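Local atomic coordinates of cell Inhibiting Factor (CifBp) (Burkholderia pseudomallei, PDB entry 3GQM), a protein that deamidates a glutamine side chain of host NEDD8 to glutamate, shutting down cullin-RING ubiquitin ligases and so halting the host cell cycle. Residues H145-V150 with L165-Q170; L157-L162 with Q179-G184. All blocks are in the same frame, centred on the assembly; numbering follows the deposited sequence.

Contact 1: residues H145-V150 with L165-Q170; sequences HKNYVV and LPALTQ
The carbonyl oxygen of the Asn147 side chain, OD1, accepts the backbone N of Ala167 at 2.8 Å, with the donor tilted only 17° from the carbonyl plane; Arg29 adds a weak bond to the same atom. CG lies anti to the backbone carbonyl carbon (chi1 -42°), which carries the amide alongside Pro166 to reach the next N-H. Asparagine suits the place because its two ends do different work: OD1 captures the departing 165-170 chain, while ND2 donates to the backbone O of Tyr260. Next to it, Tyr148 and Leu165 form an antiparallel hydrogen-bonded pair. Leu165 N donates to Tyr148 O at 2.7 Å, and Tyr148 N to Leu165 O at 3.1 Å. The pairing ends with these two residues as 166-170 leaves as loop. Pro166, lacking an N-H, fits the end of the pairing, and OD1 of Asn147 takes over where backbone bonds stop. Ala167 CB lies 3.6 Å from Lys146 O, an oxygen that accepts a hydrogen bond from Arg173 NH1. On the apolar side, Leu165 CD1 touches Val150 CG2 at 3.8 Å. The contact joins the start of strand 147-154 to the end of strand 159-165; strand 253-260 flanks 147-154 on its other side, and Val149 packs on helix 104-116.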
loop_
_atom_site.group_PDB
_atom_site.type_symbol
_atom_site.label_atom_id
_atom_site.label_comp_id
_atom_site.label_asym_id
_atom_site.label_seq_id
_atom_site.Cartn_x
_atom_site.Cartn_y
_atom_site.Cartn_z
ATOM N N HIS A 145 13.119 -0.024 18.966
ATOM C CA HIS A 145 11.997 -0.600 19.660
ATOM C C HIS A 145 10.653 -0.156 19.142
ATOM O O HIS A 145 9.632 -0.576 19.670
ATOM C CB HIS A 145 12.145 -0.362 21.162
ATOM C CG HIS A 145 13.377 -1.005 21.716
ATOM N ND1 HIS A 145 13.444 -2.354 21.992
ATOM C CD2 HIS A 145 14.611 -0.505 21.968
ATOM C CE1 HIS A 145 14.659 -2.655 22.418
ATOM N NE2 HIS A 145 15.384 -1.550 22.422
ATOM N N LYS A 146 10.640 0.672 18.109
ATOM C CA LYS A 146 9.389 1.114 17.529
ATOM C C LYS A 146 9.086 0.402 16.188
ATOM O O LYS A 146 10.014 0.021 15.431
ATOM C CB LYS A 146 9.425 2.620 17.285
ATOM C CG LYS A 146 9.212 3.559 18.511
ATOM C CD LYS A 146 8.822 4.952 18.033
ATOM C CE LYS A 146 9.010 6.042 19.086
ATOM N NZ LYS A 146 8.439 5.683 20.442
ATOM N N ASN A 147 7.794 0.235 15.896
ATOM C CA ASN A 147 7.332 -0.147 14.548
ATOM C C ASN A 147 7.248 1.096 13.667
ATOM O O ASN A 147 6.806 2.155 14.119
ATOM C CB ASN A 147 5.950 -0.803 14.604
ATOM C CG ASN A 147 5.814 -1.767 15.763
ATOM O OD1 ASN A 147 6.475 -2.792 15.796
ATOM N ND2 ASN A 147 4.969 -1.432 16.731
ATOM N N TYR A 148 7.640 0.962 12.404
ATOM C CA TYR A 148 7.462 2.029 11.441
ATOM C C TYR A 148 6.927 1.412 10.204
ATOM O O TYR A 148 7.206 0.237 9.915
ATOM C CB TYR A 148 8.805 2.702 11.064
ATOM C CG TYR A 148 9.435 3.414 12.200
ATOM C CD1 TYR A 148 9.182 4.777 12.428
ATOM C CD2 TYR A 148 10.302 2.728 13.061
ATOM C CE1 TYR A 148 9.773 5.433 13.508
ATOM C CE2 TYR A 148 10.908 3.366 14.107
ATOM C CZ TYR A 148 10.642 4.703 14.340
ATOM O OH TYR A 148 11.275 5.280 15.412
ATOM N N VAL A 149 6.161 2.213 9.480
ATOM C CA VAL A 149 5.788 1.908 8.102
ATOM C C VAL A 149 6.267 3.071 7.221
ATOM O O VAL A 149 6.191 4.219 7.647
ATOM C CB VAL A 149 4.292 1.634 7.952
ATOM C CG1 VAL A 149 3.427 2.835 8.447
ATOM C CG2 VAL A 149 3.968 1.291 6.494
ATOM N N VAL A 150 6.815 2.752 6.045
ATOM C CA VAL A 150 7.370 3.741 5.129
ATOM C C VAL A 150 6.523 3.717 3.897
ATOM O O VAL A 150 6.256 2.652 3.342
ATOM C CB VAL A 150 8.801 3.393 4.699
ATOM C CG1 VAL A 150 9.300 4.352 3.643
ATOM C CG2 VAL A 150 9.746 3.395 5.922
ATOM N N LEU A 165 8.050 -2.068 8.733
ATOM C CA LEU A 165 9.242 -2.339 9.570
ATOM C C LEU A 165 8.825 -2.591 11.028
ATOM O O LEU A 165 9.029 -1.740 11.898
ATOM C CB LEU A 165 10.215 -1.138 9.514
ATOM C CG LEU A 165 10.668 -0.736 8.105
ATOM C CD1 LEU A 165 11.290 0.654 8.083
ATOM C CD2 LEU A 165 11.691 -1.733 7.556
ATOM N N PRO A 166 8.226 -3.748 11.303
ATOM C CA PRO A 166 7.817 -3.942 12.693
ATOM C C PRO A 166 9.029 -4.169 13.565
ATOM O O PRO A 166 10.026 -4.695 13.079
ATOM C CB PRO A 166 6.970 -5.224 12.659
ATOM C CG PRO A 166 7.320 -5.934 11.370
ATOM C CD PRO A 166 7.976 -4.923 10.441
ATOM N N ALA A 167 8.959 -3.791 14.835
ATOM C CA ALA A 167 10.056 -4.194 15.745
ATOM C C ALA A 167 9.883 -5.668 16.154
ATOM O O ALA A 167 8.794 -6.109 16.544
ATOM C CB ALA A 167 10.153 -3.277 16.950
ATOM N N LEU A 168 10.949 -6.435 15.962
ATOM C CA LEU A 168 10.997 -7.867 16.318
ATOM C C LEU A 168 12.008 -8.156 17.440
ATOM O O LEU A 168 13.214 -7.891 17.291
ATOM C CB LEU A 168 11.279 -8.738 15.077
ATOM C CG LEU A 168 10.108 -9.285 14.243
ATOM C CD1 LEU A 168 8.799 -8.471 14.282
ATOM C CD2 LEU A 168 10.580 -9.464 12.801
ATOM N N THR A 169 11.495 -8.689 18.556
ATOM C CA THR A 169 12.287 -8.956 19.781
ATOM C C THR A 169 13.488 -9.884 19.527
ATOM O O THR A 169 13.335 -10.967 18.961
ATOM C CB THR A 169 11.405 -9.540 20.890
ATOM O OG1 THR A 169 10.177 -8.805 20.944
ATOM C CG2 THR A 169 12.102 -9.456 22.254
ATOM N N GLN A 170 14.680 -9.435 19.938
ATOM C CA GLN A 170 15.949 -10.160 19.709
ATOM C C GLN A 170 16.048 -10.691 18.278
ATOM O O GLN A 170 16.764 -11.679 18.017
ATOM C CB GLN A 170 16.142 -11.331 20.695
ATOM C CG GLN A 170 15.621 -11.130 22.092
ATOM C CD GLN A 170 15.816 -12.376 22.920
ATOM O OE1 GLN A 170 16.946 -12.843 23.106
ATOM N NE2 GLN A 170 14.717 -12.946 23.400
#

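Contact 2: residues L157-L162 with Q179-G184; sequences LGHKFL and QSDLGG
The active site of this deamidase is the setting: His159 and Gln179, inferred to be catalytic along with Cys104, meet here. His159 NE2 donates to Gln179 OE1 at 2.6 Å, a bond that lies in the carbonyl plane of the amide but comes from 15° outside the imidazole plane; ring and amide are turned 45° against each other. With CG anti to the backbone N (chi1 -173°), the imidazole reaches out from strand 159-165 toward the 179-184 loop. Gln179 runs extended beyond CG, and its NE2 is held by the backbone O of Leu233, so both ends of the amide are engaged and its rotation is fixed. A glutamine suits the post because it can accept from the ring while donating behind. Cysteine at the start of helix 104-116 facing a histidine on the sheet is the layout of the papain-like CA clan, to which the family belongs, and the His159 side chain lies about 3 Å from that of Cys104. Ser180 O approaches CE1 of His159 at 3.1 Å, near the ring plane, while Asp181 OD2 stands over one face, offset toward the rim, 3.6 Å from His159 CE1. The other carboxylate oxygen, Asp181 OD1, accepts Gly183 N in an Asx turn. Backbones splay from Phe161 and Gln179, whose CB atoms touch at 3.7 Å, toward His159, and in the widening gap water 1 lies between Lys160 O and Ser180 N, taking the N-H of Ser180.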
loop_
_atom_site.group_PDB
_atom_site.type_symbol
_atom_site.label_atom_id
_atom_site.label_comp_id
_atom_site.label_asym_id
_atom_site.label_seq_id
_atom_site.Cartn_x
_atom_site.Cartn_y
_atom_site.Cartn_z
ATOM N N LEU A 157 9.420 3.988 -11.221
ATOM C CA LEU A 157 8.445 2.928 -11.417
ATOM C C LEU A 157 7.076 3.493 -11.713
ATOM O O LEU A 157 6.252 2.834 -12.318
ATOM C CB LEU A 157 8.404 2.058 -10.139
ATOM C CG LEU A 157 9.473 0.970 -9.908
ATOM C CD1 LEU A 157 10.916 1.419 -10.091
ATOM C CD2 LEU A 157 9.374 0.380 -8.514
ATOM N N GLY A 158 6.817 4.726 -11.291
ATOM C CA GLY A 158 5.437 5.258 -11.305
ATOM C C GLY A 158 4.558 4.472 -10.312
ATOM O O GLY A 158 3.419 4.128 -10.629
ATOM N N HIS A 159 5.071 4.210 -9.112
ATOM C CA HIS A 159 4.418 3.258 -8.191
ATOM C C HIS A 159 4.502 3.766 -6.786
ATOM O O HIS A 159 5.450 4.418 -6.416
ATOM C CB HIS A 159 5.082 1.869 -8.334
ATOM C CG HIS A 159 4.426 0.744 -7.572
ATOM N ND1 HIS A 159 3.055 0.545 -7.523
ATOM C CD2 HIS A 159 4.981 -0.318 -6.935
ATOM C CE1 HIS A 159 2.795 -0.558 -6.841
ATOM N NE2 HIS A 159 3.949 -1.094 -6.454
ATOM N N LYS A 160 3.473 3.466 -6.025
ATOM C CA LYS A 160 3.359 3.791 -4.611
ATOM C C LYS A 160 3.150 2.462 -3.876
ATOM O O LYS A 160 2.366 1.610 -4.329
ATOM C CB LYS A 160 2.132 4.696 -4.415
ATOM C CG LYS A 160 2.289 5.639 -3.260
ATOM C CD LYS A 160 1.293 6.815 -3.333
ATOM C CE LYS A 160 1.470 7.721 -2.120
ATOM N NZ LYS A 160 0.499 8.885 -2.135
ATOM N N PHE A 161 3.854 2.267 -2.760
ATOM C CA PHE A 161 3.769 1.020 -2.021
ATOM C C PHE A 161 4.284 1.267 -0.594
ATOM O O PHE A 161 4.848 2.294 -0.289
ATOM C CB PHE A 161 4.545 -0.135 -2.746
ATOM C CG PHE A 161 6.049 0.072 -2.827
ATOM C CD1 PHE A 161 6.887 -0.469 -1.871
ATOM C CD2 PHE A 161 6.620 0.760 -3.906
ATOM C CE1 PHE A 161 8.302 -0.290 -1.935
ATOM C CE2 PHE A 161 8.006 0.937 -4.015
ATOM C CZ PHE A 161 8.867 0.400 -3.004
ATOM N N LEU A 162 4.091 0.305 0.275
ATOM C CA LEU A 162 4.515 0.443 1.659
ATOM C C LEU A 162 5.616 -0.574 1.992
ATOM O O LEU A 162 5.610 -1.680 1.485
ATOM C CB LEU A 162 3.318 0.186 2.569
ATOM C CG LEU A 162 2.042 1.023 2.409
ATOM C CD1 LEU A 162 0.987 0.602 3.494
ATOM C CD2 LEU A 162 2.373 2.485 2.622
ATOM N N GLN A 179 1.509 -3.786 -1.194
ATOM C CA GLN A 179 1.241 -3.003 -2.419
ATOM C C GLN A 179 0.060 -3.593 -3.153
ATOM O O GLN A 179 -0.357 -4.750 -2.882
ATOM C CB GLN A 179 2.467 -3.087 -3.353
ATOM C CG GLN A 179 2.589 -4.527 -3.978
ATOM C CD GLN A 179 3.724 -4.625 -5.026
ATOM O OE1 GLN A 179 4.063 -3.633 -5.707
ATOM N NE2 GLN A 179 4.314 -5.827 -5.152
ATOM N N SER A 180 -0.480 -2.823 -4.101
ATOM C CA SER A 180 -1.273 -3.411 -5.183
ATOM C C SER A 180 -0.699 -2.739 -6.429
ATOM O O SER A 180 -0.015 -1.751 -6.281
ATOM C CB SER A 180 -2.744 -3.020 -5.045
ATOM O OG SER A 180 -2.863 -1.599 -5.108
ATOM N N ASP A 181 -1.015 -3.245 -7.629
ATOM C CA ASP A 181 -0.534 -2.644 -8.914
ATOM C C ASP A 181 -1.520 -3.065 -10.022
ATOM O O ASP A 181 -1.798 -4.239 -10.197
ATOM C CB ASP A 181 0.879 -3.201 -9.212
ATOM C CG ASP A 181 1.707 -2.374 -10.235
ATOM O OD1 ASP A 181 1.182 -1.838 -11.245
ATOM O OD2 ASP A 181 2.952 -2.323 -10.021
ATOM N N LEU A 182 -2.083 -2.102 -10.735
ATOM C CA LEU A 182 -2.965 -2.396 -11.867
ATOM C C LEU A 182 -2.197 -2.795 -13.105
ATOM O O LEU A 182 -2.785 -3.152 -14.134
ATOM C CB LEU A 182 -3.768 -1.141 -12.230
ATOM C CG LEU A 182 -5.225 -1.399 -11.956
ATOM C CD1 LEU A 182 -5.443 -1.568 -10.440
ATOM C CD2 LEU A 182 -6.030 -0.246 -12.587
ATOM N N GLY A 183 -0.878 -2.670 -13.027
ATOM C CA GLY A 183 0.004 -3.030 -14.119
ATOM C C GLY A 183 0.181 -1.853 -15.042
ATOM O O GLY A 183 -0.385 -0.777 -14.803
ATOM N N GLY A 184 0.910 -2.077 -16.141
ATOM C CA GLY A 184 1.136 -1.020 -17.100
ATOM C C GLY A 184 2.526 -0.431 -17.087
ATOM O O GLY A 184 2.949 0.145 -18.099
HETATM O O HOH W 1 0.431 -0.131 -3.350
#

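How the contacts relate
Contacts 1 and 2 use the same antiparallel sheet, their centres about 23 Å apart. Contact 2 is buried, about 8 Å from the centre of the chain; its key bond joins two side chains inferred to be catalytic, and a water links the backbones. Contact 1, about 17 Å from that centre and only partly buried, relies mainly on backbone pairing and one asparagine, away from the annotated sites. Strands 147-154 and 159-165 join them directly, where Leu162 CB packs against Val149 CG2 and the backbone O of Val150. Strand 159-165 thus carries His159 at its start and ends at Leu165, tied into contact 1.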